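Local coordinates for protein germination-specific N-acetylmuramoyl-L-alanine amidase, Autolysin (Clostridioides difficile, PDB 7RAG) that probably hydrolyses the amide bond between N-acetylmuramic acid and L-alanine in spore peptidoglycan, carries a zinc ion, and is allosterically activated by a lipoprotein, at residues Lys51-Ile56 with Gly61-Thr66; Thr18-Ala23 with Glu95-Ser100; Lys117-Gln122 with Glu182-Leu187; Ser40-Asn45 with Glu68-Leu73; Thr123-Asp128 with Glu134-Ile139. One frame throughout, in Å; residues are numbered along the deposited sequence.

Contact 1: Lys51-Ile56 with Gly61-Thr66; sequences KLRELI and GLVILT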
# COMPACT_ATOMS: atom_id res chain seq x y z
N LYS B 51 1.36 18.72 22.06
CA LYS B 51 0.74 17.70 21.21
C LYS B 51 1.74 17.14 20.21
O LYS B 51 1.84 15.91 20.02
CB LYS B 51 -0.48 18.25 20.46
CG LYS B 51 -1.56 18.86 21.35
CD LYS B 51 -2.18 17.85 22.27
CE LYS B 51 -3.39 18.45 23.02
NZ LYS B 51 -4.13 17.41 23.82
N LEU B 52 2.51 18.03 19.57
CA LEU B 52 3.49 17.65 18.55
C LEU B 52 4.64 16.84 19.16
O LEU B 52 5.11 15.87 18.57
CB LEU B 52 4.02 18.91 17.85
CG LEU B 52 5.05 18.82 16.71
CD1 LEU B 52 4.63 17.76 15.67
CD2 LEU B 52 5.25 20.19 16.05
N ARG B 53 5.09 17.24 20.35
CA ARG B 53 6.05 16.46 21.11
C ARG B 53 5.56 15.02 21.30
O ARG B 53 6.33 14.06 21.14
CB ARG B 53 6.28 17.14 22.47
CG ARG B 53 7.33 16.50 23.35
CD ARG B 53 6.72 15.44 24.26
NE ARG B 53 7.58 15.11 25.39
CZ ARG B 53 7.60 15.77 26.54
NH1 ARG B 53 6.79 16.81 26.70
NH2 ARG B 53 8.42 15.39 27.52
N GLU B 54 4.30 14.85 21.70
CA GLU B 54 3.79 13.49 21.88
C GLU B 54 3.80 12.71 20.56
O GLU B 54 4.22 11.54 20.52
CB GLU B 54 2.40 13.53 22.50
CG GLU B 54 2.46 13.87 23.95
CD GLU B 54 1.10 13.98 24.60
OE1 GLU B 54 0.07 13.86 23.88
OE2 GLU B 54 1.08 14.18 25.85
N LEU B 55 3.36 13.35 19.47
CA LEU B 55 3.39 12.67 18.17
C LEU B 55 4.80 12.20 17.82
O LEU B 55 5.01 11.05 17.42
CB LEU B 55 2.85 13.58 17.06
CG LEU B 55 1.34 13.78 17.12
CD1 LEU B 55 0.90 14.92 16.21
CD2 LEU B 55 0.61 12.49 16.78
N ILE B 56 5.78 13.08 17.97
CA ILE B 56 7.13 12.75 17.51
C ILE B 56 7.76 11.70 18.41
O ILE B 56 8.39 10.75 17.92
CB ILE B 56 7.98 14.03 17.45
CG1 ILE B 56 7.53 14.93 16.28
CG2 ILE B 56 9.49 13.69 17.39
CD1 ILE B 56 8.02 16.40 16.40
N GLY B 61 11.17 9.55 17.66
CA GLY B 61 12.03 10.72 17.64
C GLY B 61 12.26 11.23 19.05
O GLY B 61 11.47 10.98 19.97
N LEU B 62 13.36 11.94 19.24
CA LEU B 62 13.65 12.57 20.52
C LEU B 62 13.37 14.05 20.39
O LEU B 62 13.80 14.67 19.42
CB LEU B 62 15.11 12.36 20.92
CG LEU B 62 15.38 12.68 22.37
CD1 LEU B 62 14.68 11.67 23.29
CD2 LEU B 62 16.86 12.67 22.61
N VAL B 63 12.65 14.62 21.36
CA VAL B 63 12.29 16.04 21.30
C VAL B 63 13.09 16.81 22.35
O VAL B 63 13.20 16.38 23.50
CB VAL B 63 10.78 16.26 21.49
CG1 VAL B 63 10.47 17.75 21.61
CG2 VAL B 63 10.01 15.66 20.33
N ILE B 64 13.69 17.91 21.91
CA ILE B 64 14.27 18.95 22.75
C ILE B 64 13.28 20.11 22.78
O ILE B 64 12.94 20.67 21.73
CB ILE B 64 15.63 19.45 22.21
CG1 ILE B 64 16.66 18.32 22.08
CG2 ILE B 64 16.15 20.59 23.08
CD1 ILE B 64 17.08 17.69 23.38
N LEU B 65 12.83 20.48 23.97
CA LEU B 65 11.91 21.60 24.12
C LEU B 65 12.68 22.83 24.58
O LEU B 65 13.61 22.72 25.38
CB LEU B 65 10.81 21.25 25.13
CG LEU B 65 9.85 20.13 24.74
CD1 LEU B 65 9.01 19.67 25.96
CD2 LEU B 65 8.96 20.57 23.57
N THR B 66 12.31 24.00 24.06
CA THR B 66 12.80 25.21 24.73
C THR B 66 12.01 25.47 26.01
O THR B 66 12.57 25.94 27.00
CB THR B 66 12.74 26.43 23.82
OG1 THR B 66 11.40 26.59 23.33
CG2 THR B 66 13.70 26.29 22.67
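Ile56 lays its CG2 methyl against CG2 of Val63, at 3.6 Å, the closest apolar touch between helix and strand here. The two branched side chains meet at about a right angle, a compact fit that beta-branched residues give because their methyls sit close to the backbone. The same Ile56 CG2 lies 3.9 Å from Gly61 CA; having no side chain, the glycine lets the returning chain pass this close to the helix. Its amide also closes the turn: Gly61 N donates to Ile56 O at 3.0 Å, a bond that spans five residues rather than the four of an alpha-helical turn. One turn back, Arg53 places its CG anti to the backbone N (chi1 -176°) and so brings that methylene to 3.8 Å from Val63 CG1. The chain then bends at chi2 and carries the guanidinium past the end of Leu65, whose CD1 lies over one of its faces, 3.7 Å from Arg53 NH1. Arginine suits this buried place because its methylenes pack like a hydrocarbon while its NE pairs with Glu57 in a salt bridge. Helix 51-56 runs roughly opposite to strand 62-65, at 156°, as expected within the beta-alpha-beta unit of strand 18-23, helix 41-58 and strand 62-65. Leu21 of strand 18-23 packs on both Arg53 and Val63, whereas Leu52 and Leu55 turn to helix 191-211, and Ile64 to Ile96 of helix 82-99 across the sheet; at this outermost strand Leu65 O accepts a hydrogen bond from Asn36 of the lipoprotein chain.

Contact 2: Thr18-Ala23 with Glu95-Ser100; sequences TIILDA and EIISNS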
# COMPACT_ATOMS: atom_id res chain seq x y z
N THR B 18 16.46 13.85 16.21
CA THR B 18 16.27 14.70 17.37
C THR B 18 15.80 16.05 16.87
O THR B 18 16.43 16.65 15.99
CB THR B 18 17.56 14.81 18.19
OG1 THR B 18 17.95 13.49 18.62
CG2 THR B 18 17.35 15.67 19.45
N ILE B 19 14.67 16.51 17.41
CA ILE B 19 13.92 17.65 16.90
C ILE B 19 13.73 18.67 18.01
O ILE B 19 13.30 18.31 19.11
CB ILE B 19 12.56 17.19 16.34
CG1 ILE B 19 12.80 16.09 15.31
CG2 ILE B 19 11.82 18.35 15.71
CD1 ILE B 19 11.71 15.95 14.30
N ILE B 20 14.04 19.93 17.73
CA ILE B 20 13.79 21.01 18.68
C ILE B 20 12.43 21.60 18.37
O ILE B 20 12.19 22.05 17.25
CB ILE B 20 14.87 22.10 18.62
CG1 ILE B 20 16.25 21.53 18.89
CG2 ILE B 20 14.58 23.16 19.66
CD1 ILE B 20 17.39 22.33 18.20
N LEU B 21 11.54 21.57 19.38
CA LEU B 21 10.26 22.26 19.36
C LEU B 21 10.29 23.45 20.31
O LEU B 21 10.59 23.28 21.50
CB LEU B 21 9.12 21.32 19.73
CG LEU B 21 9.07 19.99 18.98
CD1 LEU B 21 7.85 19.17 19.49
CD2 LEU B 21 9.06 20.15 17.45
N ASP B 22 9.95 24.63 19.79
CA ASP B 22 10.01 25.91 20.50
C ASP B 22 8.61 26.51 20.53
O ASP B 22 8.11 26.99 19.50
CB ASP B 22 11.00 26.85 19.80
CG ASP B 22 10.94 28.31 20.32
OD1 ASP B 22 11.17 28.53 21.54
OD2 ASP B 22 10.70 29.25 19.49
N ALA B 23 7.96 26.45 21.69
CA ALA B 23 6.67 27.11 21.89
C ALA B 23 6.94 28.59 22.10
O ALA B 23 7.41 29.00 23.16
CB ALA B 23 5.93 26.53 23.08
N GLU B 95 20.94 29.26 22.38
CA GLU B 95 21.99 28.37 22.88
C GLU B 95 21.50 26.93 22.92
O GLU B 95 22.27 25.99 22.68
CB GLU B 95 22.48 28.82 24.25
N ILE B 96 20.22 26.74 23.24
CA ILE B 96 19.65 25.39 23.19
C ILE B 96 19.76 24.84 21.77
O ILE B 96 20.10 23.67 21.58
CB ILE B 96 18.21 25.40 23.69
CG1 ILE B 96 18.20 25.70 25.18
CG2 ILE B 96 17.52 24.06 23.40
CD1 ILE B 96 16.83 25.87 25.75
N ILE B 97 19.52 25.68 20.76
CA ILE B 97 19.69 25.24 19.38
C ILE B 97 21.15 24.92 19.10
O ILE B 97 21.47 23.89 18.50
CB ILE B 97 19.16 26.29 18.39
CG1 ILE B 97 17.67 26.57 18.61
CG2 ILE B 97 19.35 25.83 16.95
CD1 ILE B 97 17.13 27.65 17.70
N SER B 98 22.05 25.80 19.53
CA SER B 98 23.46 25.64 19.19
C SER B 98 24.06 24.38 19.82
O SER B 98 24.84 23.68 19.17
CB SER B 98 24.25 26.86 19.63
OG SER B 98 23.94 27.95 18.80
N ASN B 99 23.73 24.10 21.07
CA ASN B 99 24.43 23.08 21.83
C ASN B 99 23.76 21.70 21.77
O ASN B 99 24.25 20.76 22.39
CB ASN B 99 24.58 23.54 23.28
CG ASN B 99 25.24 24.92 23.39
OD1 ASN B 99 26.39 25.13 22.96
ND2 ASN B 99 24.50 25.87 23.96
N SER B 100 22.68 21.56 21.00
CA SER B 100 21.86 20.36 21.05
C SER B 100 22.33 19.22 20.17
O SER B 100 22.05 18.07 20.50
CB SER B 100 20.43 20.70 20.67
OG SER B 100 19.84 21.47 21.70
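Ile20 points its long branch straight at the last turns of the helix, while Ile97 leaves the helix flank across that direction, so the two isoleucines touch through Ile20 CD1 and Ile97 CG2 instead of meeting end on. The delta methyl does the work: Ile20 CD1 comes to 3.9 Å from Ile97 CA and therefore rests on the helix backbone itself. Beside it, Ile97 offers its CG2 methyl, 4.2 Å from Ile20 CD1. Ile20 reaches this far because its CG1 lies anti to the carbonyl carbon (chi1 -58°) and chi2 is near extended, which pushes CD1 outward from the strand. Three residues further along, Ser100 brings its CB to 4.2 Å from Ile20 CD1; a small residue is apt here, since the methyl can settle between positions 97 and 100. No hydrogen bond crosses the contact, which is loose van der Waals packing of modest area. Isoleucine suits a buried strand position because its beta branch favours the extended backbone, and its delta methyl reaches the helix. Phe105 of strand 104-111 touches both Ile20 and Ile97 and extends the same apolar layer. Strand 18-23 lies between strands 62-65 and 104-111, to which Ile19 and Ile20 respectively hydrogen-bond through their backbones. One face of the strand thus meets helix 82-99 through Ile20, and the other meets helix 41-58 through Leu21.

Contact 3: Lys117-Gln122 with Glu182-Leu187; sequences KYYGAQ and EKECKL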
# COMPACT_ATOMS: atom_id res chain seq x y z
N LYS B 117 -9.81 40.25 8.81
CA LYS B 117 -10.18 39.41 7.68
C LYS B 117 -9.13 38.37 7.33
O LYS B 117 -9.44 37.42 6.61
CB LYS B 117 -10.46 40.28 6.44
N TYR B 118 -7.90 38.51 7.83
CA TYR B 118 -6.84 37.56 7.52
C TYR B 118 -6.96 36.31 8.37
O TYR B 118 -7.27 36.37 9.57
CB TYR B 118 -5.48 38.21 7.72
CG TYR B 118 -5.21 39.27 6.69
CD1 TYR B 118 -4.99 38.93 5.36
CD2 TYR B 118 -5.20 40.61 7.03
CE1 TYR B 118 -4.75 39.90 4.40
CE2 TYR B 118 -4.96 41.59 6.08
CZ TYR B 118 -4.74 41.23 4.76
OH TYR B 118 -4.50 42.19 3.81
N TYR B 119 -6.71 35.16 7.74
CA TYR B 119 -6.75 33.86 8.40
C TYR B 119 -5.84 32.88 7.66
O TYR B 119 -5.44 33.13 6.51
CB TYR B 119 -8.17 33.30 8.47
CG TYR B 119 -8.68 32.82 7.13
CD1 TYR B 119 -8.79 31.46 6.85
CD2 TYR B 119 -9.02 33.73 6.13
CE1 TYR B 119 -9.24 31.02 5.61
CE2 TYR B 119 -9.47 33.30 4.90
CZ TYR B 119 -9.58 31.95 4.64
OH TYR B 119 -10.03 31.54 3.41
N GLY B 120 -5.53 31.77 8.32
CA GLY B 120 -4.74 30.70 7.74
C GLY B 120 -3.44 30.41 8.47
O GLY B 120 -2.83 31.30 9.07
N ALA B 121 -3.02 29.15 8.44
CA ALA B 121 -1.69 28.79 8.91
C ALA B 121 -0.65 29.17 7.86
O ALA B 121 -0.87 28.99 6.65
CB ALA B 121 -1.61 27.30 9.21
N GLN B 122 0.47 29.69 8.32
CA GLN B 122 1.53 30.16 7.45
C GLN B 122 2.87 29.64 7.96
O GLN B 122 3.18 29.78 9.14
CB GLN B 122 1.54 31.68 7.40
CG GLN B 122 2.71 32.25 6.63
CD GLN B 122 2.57 32.02 5.16
OE1 GLN B 122 1.58 32.44 4.55
NE2 GLN B 122 3.53 31.32 4.57
N GLU B 182 -11.91 36.13 14.38
CA GLU B 182 -12.75 35.59 15.46
C GLU B 182 -13.02 34.10 15.29
O GLU B 182 -12.90 33.32 16.25
CB GLU B 182 -14.07 36.35 15.53
N LYS B 183 -13.39 33.67 14.07
CA LYS B 183 -13.63 32.25 13.85
C LYS B 183 -12.36 31.44 14.09
O LYS B 183 -12.38 30.41 14.79
CB LYS B 183 -14.17 32.03 12.43
N GLU B 184 -11.24 31.90 13.54
CA GLU B 184 -9.99 31.17 13.74
C GLU B 184 -9.56 31.19 15.20
O GLU B 184 -9.04 30.19 15.70
CB GLU B 184 -8.88 31.72 12.85
CG GLU B 184 -8.75 31.01 11.51
CD GLU B 184 -7.30 30.88 11.04
OE1 GLU B 184 -6.50 31.82 11.26
OE2 GLU B 184 -6.97 29.83 10.44
N CYS B 185 -9.74 32.31 15.90
CA CYS B 185 -9.37 32.34 17.32
C CYS B 185 -10.15 31.29 18.10
O CYS B 185 -9.56 30.49 18.86
CB CYS B 185 -9.61 33.74 17.89
SG CYS B 185 -9.26 33.90 19.67
N LYS B 186 -11.47 31.25 17.90
CA LYS B 186 -12.29 30.23 18.54
C LYS B 186 -11.78 28.83 18.22
O LYS B 186 -11.72 27.97 19.10
CB LYS B 186 -13.76 30.39 18.13
N LEU B 187 -11.40 28.59 16.96
CA LEU B 187 -10.86 27.28 16.61
C LEU B 187 -9.56 26.98 17.36
O LEU B 187 -9.35 25.86 17.84
CB LEU B 187 -10.63 27.19 15.10
CG LEU B 187 -11.84 26.99 14.20
CD1 LEU B 187 -11.38 26.92 12.76
CD2 LEU B 187 -12.57 25.71 14.61
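A hydrogen bond from Gly120 to Glu184 carries this contact. Gly120 N donates to Glu184 OE1 at 3.1 Å with an almost straight N-H...O angle of 170°, approaching from above the carboxylate plane, 48° out of it. The other oxygen, Glu184 OE2, comes to 3.6 Å from Gly120 CA. Glycine fits the place because of its backbone: at these angles a CB would be jammed against the carbonyl O of Tyr119. Van der Waals contact adds the rest. Tyr119 CB packs on Glu184 CD at 3.6 Å and on Glu184 CG at 3.8 Å, while the ring, set between its backbone N and carbonyl carbon by a chi1 of 73°, leads off away from the helix. Glu184 OE2 lies near the plane of that ring, at its edge. The glutamate reaches across with a bend at chi2. Its own amide N, in the first turn of helix 182-188, is bonded to Asn181 OD1. Glu184 OE1 has a further donor in Phe178 N, at the end of strand 171-178. Two main-chain N-H groups thus grip one oxygen of a buried carboxylate, which would probably favour its ionised form and ties the loop before strand 122-126 to the start of the helix.

Contact 4: Ser40-Asn45 with Glu68-Leu73; sequences SEKDIN and EDDSSL. With ZN (zinc ion), chain C.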
# COMPACT_ATOMS: atom_id res chain seq x y z
N SER B 40 -4.20 34.47 24.38
CA SER B 40 -2.84 34.85 24.06
C SER B 40 -2.13 33.75 23.28
O SER B 40 -2.61 32.61 23.19
CB SER B 40 -2.04 35.17 25.33
OG SER B 40 -1.73 33.97 26.02
N GLU B 41 -0.96 34.08 22.72
CA GLU B 41 -0.15 33.09 22.01
C GLU B 41 0.45 32.06 22.95
O GLU B 41 0.43 30.86 22.64
CB GLU B 41 0.99 33.77 21.24
CG GLU B 41 0.68 34.34 19.88
CD GLU B 41 1.94 34.88 19.22
OE1 GLU B 41 2.87 34.07 18.97
OE2 GLU B 41 2.02 36.10 18.97
N LYS B 42 0.99 32.49 24.10
CA LYS B 42 1.72 31.62 25.02
C LYS B 42 1.13 30.23 25.14
O LYS B 42 1.78 29.22 24.83
CB LYS B 42 1.73 32.23 26.43
CG LYS B 42 2.65 33.38 26.68
CD LYS B 42 2.88 33.59 28.19
CE LYS B 42 1.61 33.47 29.02
NZ LYS B 42 1.85 33.78 30.47
N ASP B 43 -0.14 30.19 25.56
CA ASP B 43 -0.80 28.95 25.96
C ASP B 43 -1.14 28.09 24.75
O ASP B 43 -0.98 26.87 24.80
CB ASP B 43 -2.04 29.28 26.77
CG ASP B 43 -1.74 30.22 27.94
OD1 ASP B 43 -0.75 29.96 28.67
OD2 ASP B 43 -2.48 31.23 28.11
N ILE B 44 -1.59 28.70 23.66
CA ILE B 44 -1.87 27.94 22.45
C ILE B 44 -0.59 27.36 21.86
O ILE B 44 -0.55 26.19 21.44
CB ILE B 44 -2.63 28.82 21.45
CG1 ILE B 44 -4.03 29.13 22.01
CG2 ILE B 44 -2.72 28.16 20.08
CD1 ILE B 44 -4.95 29.81 21.04
N ASN B 45 0.48 28.15 21.80
CA ASN B 45 1.76 27.66 21.30
C ASN B 45 2.22 26.46 22.11
O ASN B 45 2.64 25.44 21.56
CB ASN B 45 2.82 28.75 21.35
CG ASN B 45 2.56 29.89 20.41
OD1 ASN B 45 1.69 29.81 19.54
ND2 ASN B 45 3.32 30.95 20.56
N GLU B 68 8.66 23.75 28.46
CA GLU B 68 7.75 22.67 28.74
C GLU B 68 6.53 23.16 29.50
O GLU B 68 5.56 22.42 29.65
CB GLU B 68 8.51 21.62 29.57
CG GLU B 68 7.75 20.42 30.01
CD GLU B 68 8.62 19.52 30.85
OE1 GLU B 68 8.95 19.89 32.02
OE2 GLU B 68 8.96 18.44 30.33
N ASP B 69 6.56 24.41 29.95
CA ASP B 69 5.53 24.98 30.80
C ASP B 69 5.47 26.47 30.52
O ASP B 69 6.09 26.96 29.56
CB ASP B 69 5.85 24.67 32.28
CG ASP B 69 7.22 25.17 32.70
OD1 ASP B 69 7.88 25.93 31.95
OD2 ASP B 69 7.65 24.79 33.81
N ASP B 70 4.76 27.21 31.36
CA ASP B 70 4.57 28.64 31.15
C ASP B 70 5.67 29.40 31.88
O ASP B 70 5.47 29.97 32.95
CB ASP B 70 3.19 29.09 31.59
CG ASP B 70 2.92 30.51 31.19
OD1 ASP B 70 3.63 30.99 30.27
OD2 ASP B 70 2.01 31.15 31.79
N SER B 71 6.85 29.41 31.28
CA SER B 71 7.98 30.14 31.82
C SER B 71 8.76 30.75 30.66
O SER B 71 8.52 30.44 29.49
CB SER B 71 8.88 29.23 32.68
OG SER B 71 9.75 28.46 31.87
N SER B 72 9.65 31.67 30.99
CA SER B 72 10.51 32.31 30.01
C SER B 72 11.96 32.04 30.37
O SER B 72 12.31 31.92 31.55
CB SER B 72 10.25 33.82 29.95
OG SER B 72 11.20 34.44 29.10
N LEU B 73 12.82 31.94 29.36
CA LEU B 73 14.20 31.51 29.61
C LEU B 73 15.06 32.71 30.01
O LEU B 73 15.94 33.16 29.27
CB LEU B 73 14.75 30.78 28.40
CG LEU B 73 14.27 29.34 28.20
CD1 LEU B 73 12.79 29.24 27.83
CD2 LEU B 73 15.11 28.66 27.15
ZN ZN C . 4.69 34.98 18.39
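Lys42 reaches Asp70 in a lopsided salt bridge, immediately next in sequence to a residue that binds zinc. Its NZ meets Asp70 OD2 at 2.9 Å on that oxygen's syn lone pair, the side of the other oxygen, and makes a weak second bond to Asp70 OD1 at 3.3 Å. The aliphatic part joins in, with Lys42 CD 3.4 Å from Asp70 OD1, because the chain bends at chi3 (-43°) and runs across the carboxylate at about a right angle. Asp70 lies at the centre of an inverse gamma turn, and its side chain, with CG anti to the backbone N, points toward the helix. Just behind, Ser71 OG donates to Asp69 OD1 at 3.1 Å, a small local bond within the same loop. Glu41 points elsewhere, giving its OE1 to the zinc ion at 2.1 Å while OE2 stays 3.0 Å from the metal; His25 and His109 complete the protein ligands, and Ala32 N bonds Glu41 OE2. Lysine suits its place since its length spans from the helix to the loop and its ammonium also donates to Gly27 O, while Asp70 OD1 accepts from Gly27 N. Another acid, Asp43, stands close, its OD1 4.3 Å from Asp70 OD2. The positive charge of Lys42 would probably offset these two like charges, which solvent probably screens as well at this surface, and the network links the loop after strand 62-65 to the segment around His25.

Contact 5: Thr123-Asp128 with Glu134-Ile139; sequences TFYPKD and ELSKCI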
# COMPACT_ATOMS: atom_id res chain seq x y z
N THR B 123 3.67 29.06 7.07
CA THR B 123 5.01 28.60 7.42
C THR B 123 6.07 29.54 6.84
O THR B 123 5.88 30.16 5.80
CB THR B 123 5.24 27.17 6.93
OG1 THR B 123 4.02 26.44 7.07
CG2 THR B 123 6.30 26.48 7.76
N PHE B 124 7.18 29.66 7.56
CA PHE B 124 8.30 30.47 7.14
C PHE B 124 9.57 29.65 7.30
O PHE B 124 9.65 28.72 8.12
CB PHE B 124 8.44 31.76 7.96
CG PHE B 124 7.18 32.56 8.09
CD1 PHE B 124 6.91 33.59 7.21
CD2 PHE B 124 6.29 32.32 9.11
CE1 PHE B 124 5.76 34.36 7.34
CE2 PHE B 124 5.14 33.07 9.24
CZ PHE B 124 4.88 34.09 8.37
N TYR B 125 10.58 30.03 6.53
CA TYR B 125 11.90 29.42 6.53
C TYR B 125 12.92 30.54 6.42
O TYR B 125 12.63 31.59 5.84
CB TYR B 125 12.07 28.43 5.37
CG TYR B 125 12.06 29.10 4.00
CD1 TYR B 125 13.25 29.44 3.36
CD2 TYR B 125 10.86 29.38 3.35
CE1 TYR B 125 13.25 30.04 2.14
CE2 TYR B 125 10.84 29.99 2.11
CZ TYR B 125 12.05 30.32 1.51
OH TYR B 125 12.05 30.91 0.28
N PRO B 126 14.13 30.34 6.94
CA PRO B 126 15.14 31.40 6.86
C PRO B 126 15.60 31.59 5.42
O PRO B 126 15.89 30.61 4.73
CB PRO B 126 16.28 30.87 7.74
CG PRO B 126 16.15 29.39 7.63
CD PRO B 126 14.69 29.10 7.51
N LYS B 127 15.68 32.85 4.98
CA LYS B 127 16.00 33.16 3.60
C LYS B 127 17.20 32.34 3.12
O LYS B 127 18.16 32.13 3.86
CB LYS B 127 16.29 34.66 3.45
CG LYS B 127 16.52 35.11 2.01
CD LYS B 127 16.80 36.62 1.90
CE LYS B 127 18.26 36.98 2.18
NZ LYS B 127 18.87 37.80 1.07
N ASP B 128 17.10 31.82 1.88
CA ASP B 128 18.20 31.18 1.16
C ASP B 128 18.74 29.91 1.81
O ASP B 128 19.90 29.55 1.60
CB ASP B 128 19.37 32.14 0.95
CG ASP B 128 19.04 33.27 0.02
OD1 ASP B 128 18.22 33.06 -0.90
OD2 ASP B 128 19.62 34.37 0.20
N GLU B 134 12.40 23.35 1.75
CA GLU B 134 11.73 22.08 1.46
C GLU B 134 10.87 21.64 2.65
O GLU B 134 9.71 21.25 2.48
CB GLU B 134 12.75 20.99 1.13
CG GLU B 134 13.64 21.27 -0.06
CD GLU B 134 14.75 20.22 -0.24
OE1 GLU B 134 14.76 19.21 0.52
OE2 GLU B 134 15.61 20.43 -1.14
N LEU B 135 11.44 21.69 3.85
CA LEU B 135 10.69 21.27 5.04
C LEU B 135 9.45 22.13 5.21
O LEU B 135 8.35 21.61 5.47
CB LEU B 135 11.56 21.37 6.29
CG LEU B 135 10.89 21.18 7.66
CD1 LEU B 135 10.32 19.79 7.86
CD2 LEU B 135 11.92 21.43 8.70
N SER B 136 9.62 23.44 5.04
CA SER B 136 8.49 24.34 5.18
C SER B 136 7.41 23.98 4.19
O SER B 136 6.23 23.94 4.56
CB SER B 136 8.95 25.78 5.00
OG SER B 136 9.14 26.08 3.62
N LYS B 137 7.79 23.69 2.94
CA LYS B 137 6.80 23.33 1.92
C LYS B 137 6.05 22.06 2.32
O LYS B 137 4.83 21.98 2.15
CB LYS B 137 7.47 23.14 0.56
CG LYS B 137 7.93 24.42 -0.12
CD LYS B 137 8.45 24.11 -1.53
CE LYS B 137 8.85 25.36 -2.29
NZ LYS B 137 9.14 25.08 -3.75
N CYS B 138 6.76 21.06 2.84
CA CYS B 138 6.09 19.84 3.31
C CYS B 138 5.05 20.16 4.38
O CYS B 138 3.90 19.69 4.33
CB CYS B 138 7.11 18.84 3.85
SG CYS B 138 8.15 18.08 2.59
N ILE B 139 5.43 20.99 5.35
CA ILE B 139 4.51 21.31 6.43
C ILE B 139 3.35 22.15 5.92
O ILE B 139 2.20 21.93 6.32
CB ILE B 139 5.27 21.99 7.58
CG1 ILE B 139 6.19 20.96 8.23
CG2 ILE B 139 4.30 22.59 8.55
CD1 ILE B 139 7.26 21.57 9.05
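Ser136 sits over the strand with Thr123 and Tyr125 beneath it, and the torsions of all three decide how they fit. Thr123 turns its methyl, CG2, anti to the backbone N, bringing it to 3.9 Å from Ser136 CB. With chi1 at -37° this threonine is rotated some way from a fully staggered position. Its hydroxyl then faces the next turn of the helix, where Thr123 OG1 lies 4.1 Å from Ile139 CG2; it is bonded to Gln140 OE1. Tyr125 has the less common first torsion (chi1 67°), in which CG stands between the backbone N and the carbonyl carbon. This sets Tyr125 CD2 at 3.7 Å from Ser136 OG, with the hydroxyl approaching the ring obliquely. Ser136 has the same kind of torsion, which sends OG back to accompany the helix backbone, where it hydrogen-bonds Lys133 O. Serine suits the spot: it is small where strand and helix come close, and its hydroxyl finds a partner within its own helix. Threonine, being beta-branched, fits a strand and offers a methyl and a hydroxyl to different neighbours. Strand 123-126 and helix 134-139 run nearly antiparallel, at 175°, with their axes 7.8 Å apart. This is the close strand-to-helix packing of a beta-alpha-beta unit, here strand 122-126, helix 130-147 and strand 156-158, beyond the one antiparallel pairing of the mixed sheet, between strands 171-178 and 122-126.

How the contacts relate
From the N terminus, strand 18-23 opens the longest of the early loops, which contact 2 closes at helix 82-99. Within it lie both contact 4, joining the zinc-site end of helix 41-58 to the loop after strand 62-65, and contact 1, inside contact 4, which ties the far end of that helix to the strand. Contacts 1, 2 and 4 touch one another, as through Leu73 on Ile96. After this half ends, contact 3 opens at residue 117 and closes at helix 182-188, enclosing contact 5, whose strand directly follows its first segment. No loops cross. Contacts 1, 2 and 5 share the sheet, contacts 1 and 2 at the side of strands 62-65 and 18-23, contact 5 at the side of strand 122-126.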